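Local coordinates for DBF2 kinase activator protein MOB1 (Saccharomyces cerevisiae, PDB 2HJN) that binds and activates the Dbf2 protein kinase, enabling its phosphorylation by Cdc15 in the mitotic exit network, at residues 80-85 with 209-214; 85-90 with 145-150; 203-208 with 227-232. All coordinates share one frame; numbering follows the deposited sequence.

In the fold
Three buried contacts tie helices 75-97, 132-147, 198-214 and 227-233 of this Mob1/phocein fold together. Contacts 1 and 2 lie on successive turns of helix 75-97, share D85 and have centres about 12 Å apart; V84 of contact 1 packs on F147 of contact 2, CG2 to CD2 3.6 Å. Contacts 1 and 3 both use helix 198-214, their centres about 13 Å apart. Contacts 2 and 3, about 21 Å apart between centres, still meet through Q89 OE1 and S204 OG, a probable hydrogen bond of 2.8 Å. The zinc site is separate: the side chain of F205 is about 11 Å from that of the zinc ligand H183, and contacts 1 and 2 lie away from it.

Contact 1: 80-85 with 209-214; sequences AVHCVD and CLFAQE
H82 on helix 75-97 and F211 on helix 198-214 reach across to one another, their CA atoms 8.6 Å apart, and carry this contact between them. From the CB of H82 outward, every side-chain atom comes within reach of the phenyl ring. The CB methylene lies over the F211 face, 3.9 Å from the ring centroid, a CH-pi contact; its nearest single atom is F211 CZ. CG makes the closest approach, 3.4 Å to F211 CE1. ND1 and CD2, the two atoms next to CG, both have F211 CE1 as their nearest phenyl atom, CD2 at 3.6 Å. The far side of the imidazole is more distant: NE2 lies 4.0 Å from F211 CE1, and H82 CE1 is about as remote, with the same phenyl atom nearest. The H82 and F211 rings therefore form an offset stack, centroids 4.6 Å apart and planes at 29°, in which F211 CE1 sits over one imidazole face, displaced toward the rim. The first torsions bring the rings together: F211 extends its CG opposite the backbone N (chi1 -164°), whereas H82 places its CG opposite the carbonyl carbon (chi1 -66°).

W78, one turn before H82, meets both rings, while F86, one turn after it, joins F211 edge-to-face, and F215 adds a further ring beside F211. With an alanine in place of H82 the CB would stay over the phenyl face, but a gap would probably open where the imidazole lay, and F211 CE1 would lose that ring. No hydrogen bond crosses between the two segments. Cohesion between these helices at this point probably rests largely on dispersion and ring electrostatics, with a polar heterocycle packed by one of its faces into an aromatic cluster.

Contact 2: 85-90 with 145-150; sequences DFYNQI and DQFDDE
The rings of Y87 and F147 meet as an offset edge-to-face pair, the edge of F147 directed toward the face of Y87. Their planes stand at 81° and their centroids are 5.7 Å apart. The offset puts the F147 edge near the root of the tyrosine: CE1 is 3.7 Å from Y87 CB, and CZ is 3.9 Å from that same CB. Y87 CG also lies 3.7 Å from F147 CE1, and Y87 CD1 lies at the F147 edge, in the plane of that ring. With CG opposite the backbone N (chi1 162°), Y87 directs its ring toward the helix that carries F147. The phenolic end is held elsewhere: Y87 OH hydrogen-bonds to S29 O and R141 NH2, fixing the far end of the ring whose base receives the phenylalanine.

F147 is the last residue of helix 132-147, just before the chain turns into a loop, and it meets F153 of that loop edge-to-face. C83 of helix 75-97 also packs on F147. Y87 touches M140, C143 and Q144, so the last two turns of helix 132-147 lie along the middle of helix 75-97.

Contact 3: 203-208 with 227-232; sequences TSFRHF and LELVME
F205 extends from helix 198-214 to the side chains of L229 and V230 on helix 227-233. One residue before it, S204 turns its hydroxyl to another partner, Y181 OH. The F205 side chain leaves the backbone with CG opposite N (chi1 -179°), which carries the ring outward to the second helix. One side and the tip of the ring supply the contact: CE2 comes within 3.4 Å of L229 CD1, and CZ lies 3.8 Å from V230 CG2. CD2 also touches the leucine methyl, at 3.8 Å from L229 CD1. Two adjacent branched residues thus present one methyl each to neighbouring ring carbons, the leucine crossing the ring at a slant and the valine at about a right angle. The association is wholly apolar between the two segments. Further along, H207 and F208 face other elements: both meet F86 of helix 75-97 edge-to-face, and H207 NE2 hydrogen-bonds to A66 O.

Y181 and Y185 of helix 165-187 also meet the F205 ring edge-to-face. V230 also packs on F223 of the preceding loop. L229 continues onto V53 and T56 of helix 49-58, and through it helix 227-233 joins helices 198-214 and 49-58.

Contact 1: 80-85 with 209-214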
loop_
_atom_site.group_PDB
_atom_site.type_symbol
_atom_site.label_atom_id
_atom_site.label_comp_id
_atom_site.label_asym_id
_atom_site.label_seq_id
_atom_site.Cartn_x
_atom_site.Cartn_y
_atom_site.Cartn_z
ATOM N N ALA A 80 -16.741 10.148 13.525
ATOM C CA ALA A 80 -15.720 11.017 12.912
ATOM C C ALA A 80 -14.317 10.350 12.868
ATOM O O ALA A 80 -13.650 10.359 11.830
ATOM C CB ALA A 80 -15.662 12.387 13.621
ATOM N N VAL A 81 -13.866 9.807 13.992
ATOM C CA VAL A 81 -12.604 9.035 14.045
ATOM C C VAL A 81 -12.559 7.931 12.999
ATOM O O VAL A 81 -11.600 7.862 12.233
ATOM C CB VAL A 81 -12.283 8.442 15.450
ATOM C CG1 VAL A 81 -11.087 7.429 15.390
ATOM C CG2 VAL A 81 -11.943 9.575 16.412
ATOM N N HIS A 82 -13.582 7.080 12.959
ATOM C CA HIS A 82 -13.587 5.985 12.011
ATOM C C HIS A 82 -13.775 6.366 10.557
ATOM O O HIS A 82 -13.290 5.654 9.696
ATOM C CB HIS A 82 -14.571 4.898 12.419
ATOM C CG HIS A 82 -14.163 4.225 13.688
ATOM N ND1 HIS A 82 -13.387 3.088 13.710
ATOM C CD2 HIS A 82 -14.327 4.599 14.974
ATOM C CE1 HIS A 82 -13.122 2.766 14.962
ATOM N NE2 HIS A 82 -13.686 3.664 15.751
ATOM N N CYS A 83 -14.509 7.450 10.281
ATOM C CA CYS A 83 -14.664 7.922 8.907
ATOM C C CYS A 83 -13.301 8.368 8.315
ATOM O O CYS A 83 -12.969 8.002 7.203
ATOM C CB CYS A 83 -15.734 9.034 8.859
ATOM S SG CYS A 83 -16.275 9.523 7.213
ATOM N N VAL A 84 -12.495 9.125 9.064
ATOM C CA VAL A 84 -11.130 9.484 8.596
ATOM C C VAL A 84 -10.229 8.236 8.469
ATOM O O VAL A 84 -9.488 8.108 7.491
ATOM C CB VAL A 84 -10.443 10.543 9.478
ATOM C CG1 VAL A 84 -8.992 10.745 9.079
ATOM C CG2 VAL A 84 -11.212 11.893 9.456
ATOM N N ASP A 85 -10.309 7.321 9.438
ATOM C CA ASP A 85 -9.583 6.039 9.324
ATOM C C ASP A 85 -9.990 5.226 8.082
ATOM O O ASP A 85 -9.129 4.614 7.461
ATOM C CB ASP A 85 -9.814 5.150 10.544
ATOM C CG ASP A 85 -9.166 5.705 11.838
ATOM O OD1 ASP A 85 -8.266 6.611 11.765
ATOM O OD2 ASP A 85 -9.566 5.200 12.930
ATOM N N CYS A 209 -18.008 -2.467 6.509
ATOM C CA CYS A 209 -19.375 -2.973 6.449
ATOM C C CYS A 209 -19.976 -3.279 7.821
ATOM O O CYS A 209 -21.155 -3.043 8.014
ATOM C CB CYS A 209 -19.471 -4.215 5.550
ATOM S SG CYS A 209 -19.151 -3.855 3.783
ATOM N N LEU A 210 -19.201 -3.841 8.742
ATOM C CA LEU A 210 -19.685 -4.059 10.108
ATOM C C LEU A 210 -19.980 -2.757 10.845
ATOM O O LEU A 210 -20.984 -2.654 11.570
ATOM C CB LEU A 210 -18.690 -4.906 10.921
ATOM C CG LEU A 210 -18.587 -6.352 10.468
ATOM C CD1 LEU A 210 -17.328 -7.003 11.078
ATOM C CD2 LEU A 210 -19.882 -7.083 10.884
ATOM N N PHE A 211 -19.117 -1.760 10.626
ATOM C CA PHE A 211 -19.250 -0.440 11.252
ATOM C C PHE A 211 -20.531 0.260 10.770
ATOM O O PHE A 211 -21.337 0.733 11.583
ATOM C CB PHE A 211 -17.993 0.399 11.003
ATOM C CG PHE A 211 -17.880 1.589 11.896
ATOM C CD1 PHE A 211 -17.162 1.513 13.083
ATOM C CD2 PHE A 211 -18.475 2.788 11.547
ATOM C CE1 PHE A 211 -17.074 2.582 13.923
ATOM C CE2 PHE A 211 -18.388 3.881 12.399
ATOM C CZ PHE A 211 -17.683 3.768 13.582
ATOM N N ALA A 212 -20.759 0.263 9.455
ATOM C CA ALA A 212 -21.993 0.754 8.883
ATOM C C ALA A 212 -23.258 0.036 9.383
ATOM O O ALA A 212 -24.299 0.677 9.557
ATOM C CB ALA A 212 -21.925 0.699 7.372
ATOM N N GLN A 213 -23.191 -1.279 9.576
ATOM C CA GLN A 213 -24.334 -2.059 10.100
ATOM C C GLN A 213 -24.678 -1.649 11.575
ATOM O O GLN A 213 -25.827 -1.345 11.885
ATOM C CB GLN A 213 -24.036 -3.563 9.955
ATOM C CG GLN A 213 -25.106 -4.536 10.498
ATOM C CD GLN A 213 -24.579 -5.965 10.660
ATOM O OE1 GLN A 213 -25.112 -6.891 10.056
ATOM N NE2 GLN A 213 -23.529 -6.147 11.477
ATOM N N GLU A 214 -23.672 -1.619 12.448
ATOM C CA GLU A 214 -23.819 -1.255 13.865
ATOM C C GLU A 214 -24.578 0.061 14.092
ATOM O O GLU A 214 -25.278 0.213 15.109
ATOM C CB GLU A 214 -22.447 -1.157 14.529
ATOM C CG GLU A 214 -22.471 -0.707 16.010
ATOM C CD GLU A 214 -23.222 -1.682 16.941
ATOM O OE1 GLU A 214 -23.147 -2.897 16.709
ATOM O OE2 GLU A 214 -23.859 -1.223 17.915
#

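Contact 2: 85-90 with 145-150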
loop_
_atom_site.group_PDB
_atom_site.type_symbol
_atom_site.label_atom_id
_atom_site.label_comp_id
_atom_site.label_asym_id
_atom_site.label_seq_id
_atom_site.Cartn_x
_atom_site.Cartn_y
_atom_site.Cartn_z
ATOM N N ASP A 85 -10.309 7.321 9.438
ATOM C CA ASP A 85 -9.583 6.039 9.324
ATOM C C ASP A 85 -9.990 5.226 8.082
ATOM O O ASP A 85 -9.129 4.614 7.461
ATOM C CB ASP A 85 -9.814 5.150 10.544
ATOM C CG ASP A 85 -9.166 5.705 11.838
ATOM O OD1 ASP A 85 -8.266 6.611 11.765
ATOM O OD2 ASP A 85 -9.566 5.200 12.930
ATOM N N PHE A 86 -11.271 5.182 7.725
ATOM C CA PHE A 86 -11.671 4.406 6.530
ATOM C C PHE A 86 -11.178 5.017 5.216
ATOM O O PHE A 86 -10.762 4.321 4.267
ATOM C CB PHE A 86 -13.185 4.221 6.478
ATOM C CG PHE A 86 -13.712 3.277 7.541
ATOM C CD1 PHE A 86 -12.980 2.174 7.926
ATOM C CD2 PHE A 86 -14.936 3.517 8.149
ATOM C CE1 PHE A 86 -13.458 1.302 8.933
ATOM C CE2 PHE A 86 -15.435 2.645 9.150
ATOM C CZ PHE A 86 -14.694 1.554 9.553
ATOM N N TYR A 87 -11.193 6.336 5.201
ATOM C CA TYR A 87 -10.648 7.111 4.066
ATOM C C TYR A 87 -9.158 6.738 3.904
ATOM O O TYR A 87 -8.651 6.509 2.799
ATOM C CB TYR A 87 -10.781 8.627 4.328
ATOM C CG TYR A 87 -9.851 9.421 3.419
ATOM C CD1 TYR A 87 -10.328 9.908 2.202
ATOM C CD2 TYR A 87 -8.492 9.630 3.739
ATOM C CE1 TYR A 87 -9.514 10.625 1.336
ATOM C CE2 TYR A 87 -7.652 10.319 2.848
ATOM C CZ TYR A 87 -8.190 10.804 1.643
ATOM O OH TYR A 87 -7.456 11.452 0.691
ATOM N N ASN A 88 -8.450 6.672 5.021
ATOM C CA ASN A 88 -7.017 6.403 4.946
ATOM C C ASN A 88 -6.684 4.962 4.472
ATOM O O ASN A 88 -5.718 4.762 3.732
ATOM C CB ASN A 88 -6.299 6.747 6.313
ATOM C CG ASN A 88 -5.943 8.235 6.487
ATOM O OD1 ASN A 88 -5.773 8.978 5.534
ATOM N ND2 ASN A 88 -5.746 8.647 7.758
ATOM N N GLN A 89 -7.476 3.966 4.883
ATOM C CA GLN A 89 -7.324 2.591 4.353
ATOM C C GLN A 89 -7.594 2.540 2.832
ATOM O O GLN A 89 -6.878 1.842 2.066
ATOM C CB GLN A 89 -8.250 1.612 5.143
ATOM C CG GLN A 89 -7.839 1.509 6.652
ATOM C CD GLN A 89 -8.793 0.700 7.487
ATOM O OE1 GLN A 89 -9.464 -0.195 6.968
ATOM N NE2 GLN A 89 -8.865 1.001 8.811
ATOM N N ILE A 90 -8.594 3.295 2.362
ATOM C CA ILE A 90 -8.986 3.268 0.902
ATOM C C ILE A 90 -7.910 4.011 0.081
ATOM O O ILE A 90 -7.479 3.550 -0.965
ATOM C CB ILE A 90 -10.384 3.883 0.689
ATOM C CG1 ILE A 90 -11.473 2.959 1.214
ATOM C CG2 ILE A 90 -10.643 4.151 -0.793
ATOM C CD1 ILE A 90 -12.858 3.732 1.463
ATOM N N ASP A 145 -11.642 17.803 1.815
ATOM C CA ASP A 145 -12.265 19.095 2.024
ATOM C C ASP A 145 -13.340 19.065 3.110
ATOM O O ASP A 145 -13.464 20.034 3.855
ATOM C CB ASP A 145 -12.809 19.717 0.717
ATOM C CG ASP A 145 -11.700 20.065 -0.291
ATOM O OD1 ASP A 145 -10.515 20.266 0.099
ATOM O OD2 ASP A 145 -12.029 20.142 -1.492
ATOM N N GLN A 146 -14.107 17.971 3.249
ATOM C CA GLN A 146 -15.061 17.912 4.381
ATOM C C GLN A 146 -14.296 17.738 5.695
ATOM O O GLN A 146 -14.595 18.435 6.667
ATOM C CB GLN A 146 -16.104 16.786 4.219
ATOM C CG GLN A 146 -16.796 16.717 2.845
ATOM C CD GLN A 146 -17.210 18.105 2.238
ATOM O OE1 GLN A 146 -18.202 18.702 2.682
ATOM N NE2 GLN A 146 -16.478 18.574 1.173
ATOM N N PHE A 147 -13.294 16.835 5.730
ATOM C CA PHE A 147 -12.525 16.613 6.992
ATOM C C PHE A 147 -11.867 17.924 7.451
ATOM O O PHE A 147 -11.685 18.178 8.653
ATOM C CB PHE A 147 -11.441 15.513 6.832
ATOM C CG PHE A 147 -11.968 14.146 6.455
ATOM C CD1 PHE A 147 -11.291 13.364 5.501
ATOM C CD2 PHE A 147 -13.153 13.639 7.011
ATOM C CE1 PHE A 147 -11.767 12.100 5.128
ATOM C CE2 PHE A 147 -13.648 12.368 6.633
ATOM C CZ PHE A 147 -12.920 11.586 5.672
ATOM N N ASP A 148 -11.502 18.764 6.486
ATOM C CA ASP A 148 -10.706 19.981 6.794
ATOM C C ASP A 148 -11.613 21.206 7.101
ATOM O O ASP A 148 -11.126 22.316 7.401
ATOM C CB ASP A 148 -9.766 20.297 5.627
ATOM C CG ASP A 148 -8.521 19.419 5.604
ATOM O OD1 ASP A 148 -8.229 18.688 6.582
ATOM O OD2 ASP A 148 -7.807 19.477 4.595
ATOM N N ASP A 149 -12.920 20.995 7.033
ATOM C CA ASP A 149 -13.910 22.083 7.232
ATOM C C ASP A 149 -14.319 22.098 8.695
ATOM O O ASP A 149 -15.019 21.209 9.145
ATOM C CB ASP A 149 -15.101 21.873 6.292
ATOM C CG ASP A 149 -16.186 22.943 6.423
ATOM O OD1 ASP A 149 -16.156 23.746 7.401
ATOM O OD2 ASP A 149 -17.116 22.910 5.571
ATOM N N GLU A 150 -13.810 23.086 9.438
ATOM C CA GLU A 150 -14.044 23.245 10.892
ATOM C C GLU A 150 -15.524 23.269 11.357
ATOM O O GLU A 150 -15.848 22.861 12.491
ATOM C CB GLU A 150 -13.291 24.504 11.385
ATOM C CG GLU A 150 -13.374 24.755 12.867
ATOM C CD GLU A 150 -12.506 23.823 13.668
ATOM O OE1 GLU A 150 -12.919 23.424 14.785
ATOM O OE2 GLU A 150 -11.405 23.502 13.199
#

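Contact 3: 203-208 with 227-232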
loop_
_atom_site.group_PDB
_atom_site.type_symbol
_atom_site.label_atom_id
_atom_site.label_comp_id
_atom_site.label_asym_id
_atom_site.label_seq_id
_atom_site.Cartn_x
_atom_site.Cartn_y
_atom_site.Cartn_z
ATOM N N THR A 203 -10.100 -7.442 4.967
ATOM C CA THR A 203 -10.210 -7.010 6.376
ATOM C C THR A 203 -10.749 -5.602 6.522
ATOM O O THR A 203 -11.646 -5.387 7.325
ATOM C CB THR A 203 -8.875 -7.195 7.193
ATOM O OG1 THR A 203 -8.455 -8.588 7.132
ATOM C CG2 THR A 203 -9.068 -6.796 8.648
ATOM N N SER A 204 -10.202 -4.649 5.752
ATOM C CA SER A 204 -10.730 -3.234 5.679
ATOM C C SER A 204 -12.198 -3.170 5.305
ATOM O O SER A 204 -13.006 -2.505 5.949
ATOM C CB SER A 204 -9.896 -2.448 4.633
ATOM O OG SER A 204 -10.312 -1.070 4.433
ATOM N N PHE A 205 -12.537 -3.855 4.208
ATOM C CA PHE A 205 -13.911 -3.864 3.724
ATOM C C PHE A 205 -14.906 -4.483 4.747
ATOM O O PHE A 205 -16.032 -3.969 4.910
ATOM C CB PHE A 205 -13.937 -4.624 2.398
ATOM C CG PHE A 205 -15.298 -4.698 1.740
ATOM C CD1 PHE A 205 -15.839 -3.587 1.123
ATOM C CD2 PHE A 205 -16.011 -5.901 1.719
ATOM C CE1 PHE A 205 -17.101 -3.638 0.512
ATOM C CE2 PHE A 205 -17.291 -6.001 1.096
ATOM C CZ PHE A 205 -17.833 -4.877 0.501
ATOM N N ARG A 206 -14.494 -5.588 5.375
ATOM C CA ARG A 206 -15.281 -6.239 6.405
ATOM C C ARG A 206 -15.552 -5.257 7.563
ATOM O O ARG A 206 -16.677 -5.161 8.035
ATOM C CB ARG A 206 -14.539 -7.492 6.942
ATOM C CG ARG A 206 -15.162 -8.154 8.240
ATOM C CD ARG A 206 -14.383 -9.440 8.739
ATOM N NE ARG A 206 -13.178 -9.138 9.544
ATOM C CZ ARG A 206 -11.938 -9.575 9.262
ATOM N NH1 ARG A 206 -11.723 -10.329 8.176
ATOM N NH2 ARG A 206 -10.909 -9.264 10.055
ATOM N N HIS A 207 -14.508 -4.582 8.045
ATOM C CA HIS A 207 -14.617 -3.616 9.153
ATOM C C HIS A 207 -15.495 -2.404 8.735
ATOM O O HIS A 207 -16.320 -1.904 9.540
ATOM C CB HIS A 207 -13.201 -3.237 9.648
ATOM C CG HIS A 207 -13.186 -2.318 10.844
ATOM N ND1 HIS A 207 -12.301 -1.263 10.964
ATOM C CD2 HIS A 207 -13.957 -2.280 11.961
ATOM C CE1 HIS A 207 -12.517 -0.627 12.101
ATOM N NE2 HIS A 207 -13.521 -1.218 12.723
ATOM N N PHE A 208 -15.357 -1.967 7.473
ATOM C CA PHE A 208 -16.183 -0.869 6.910
ATOM C C PHE A 208 -17.682 -1.251 6.976
ATOM O O PHE A 208 -18.500 -0.483 7.470
ATOM C CB PHE A 208 -15.725 -0.576 5.459
ATOM C CG PHE A 208 -16.443 0.581 4.781
ATOM C CD1 PHE A 208 -15.864 1.848 4.737
ATOM C CD2 PHE A 208 -17.664 0.384 4.124
ATOM C CE1 PHE A 208 -16.518 2.957 4.073
ATOM C CE2 PHE A 208 -18.328 1.448 3.447
ATOM C CZ PHE A 208 -17.743 2.744 3.407
ATOM N N LEU A 227 -23.296 -6.911 -2.828
ATOM C CA LEU A 227 -24.214 -7.507 -1.822
ATOM C C LEU A 227 -23.844 -8.905 -1.352
ATOM O O LEU A 227 -23.840 -9.130 -0.161
ATOM C CB LEU A 227 -25.691 -7.474 -2.258
ATOM C CG LEU A 227 -26.588 -7.970 -1.115
ATOM C CD1 LEU A 227 -26.547 -6.973 0.064
ATOM C CD2 LEU A 227 -27.999 -8.259 -1.561
ATOM N N GLU A 228 -23.517 -9.831 -2.274
ATOM C CA GLU A 228 -23.109 -11.210 -1.912
ATOM C C GLU A 228 -21.797 -11.231 -1.167
ATOM O O GLU A 228 -21.599 -12.009 -0.216
ATOM C CB GLU A 228 -22.971 -12.125 -3.162
ATOM C CG GLU A 228 -22.582 -13.598 -2.820
ATOM C CD GLU A 228 -22.536 -14.534 -4.028
ATOM O OE1 GLU A 228 -22.721 -14.057 -5.167
ATOM O OE2 GLU A 228 -22.304 -15.761 -3.858
ATOM N N LEU A 229 -20.879 -10.375 -1.607
ATOM C CA LEU A 229 -19.593 -10.228 -0.913
ATOM C C LEU A 229 -19.823 -9.847 0.559
ATOM O O LEU A 229 -19.249 -10.458 1.492
ATOM C CB LEU A 229 -18.753 -9.160 -1.659
ATOM C CG LEU A 229 -17.240 -9.259 -1.760
ATOM C CD1 LEU A 229 -16.711 -9.010 -0.424
ATOM C CD2 LEU A 229 -16.844 -10.647 -2.183
ATOM N N VAL A 230 -20.653 -8.821 0.763
ATOM C CA VAL A 230 -20.982 -8.358 2.112
ATOM C C VAL A 230 -21.615 -9.524 2.893
ATOM O O VAL A 230 -21.283 -9.737 4.064
ATOM C CB VAL A 230 -21.956 -7.149 2.114
ATOM C CG1 VAL A 230 -22.250 -6.708 3.556
ATOM C CG2 VAL A 230 -21.411 -5.983 1.294
HETATM N N MSE A 231 -22.538 -10.244 2.252
HETATM C CA MSE A 231 -23.166 -11.460 2.858
HETATM C C MSE A 231 -22.118 -12.502 3.302
HETATM O O MSE A 231 -22.281 -13.129 4.341
HETATM C CB MSE A 231 -24.164 -12.133 1.886
HETATM C CG MSE A 231 -25.429 -11.368 1.553
HETATM SE SE MSE A 231 -26.648 -11.250 3.073
HETATM C CE MSE A 231 -26.177 -9.452 3.799
ATOM N N GLU A 232 -21.045 -12.680 2.530
ATOM C CA GLU A 232 -19.996 -13.669 2.882
ATOM C C GLU A 232 -18.926 -13.149 3.866
ATOM O O GLU A 232 -18.586 -13.831 4.849
ATOM C CB GLU A 232 -19.303 -14.217 1.632
ATOM C CG GLU A 232 -20.168 -15.110 0.700
ATOM C CD GLU A 232 -20.493 -16.487 1.297
ATOM O OE1 GLU A 232 -19.693 -17.029 2.114
ATOM O OE2 GLU A 232 -21.563 -17.023 0.925
#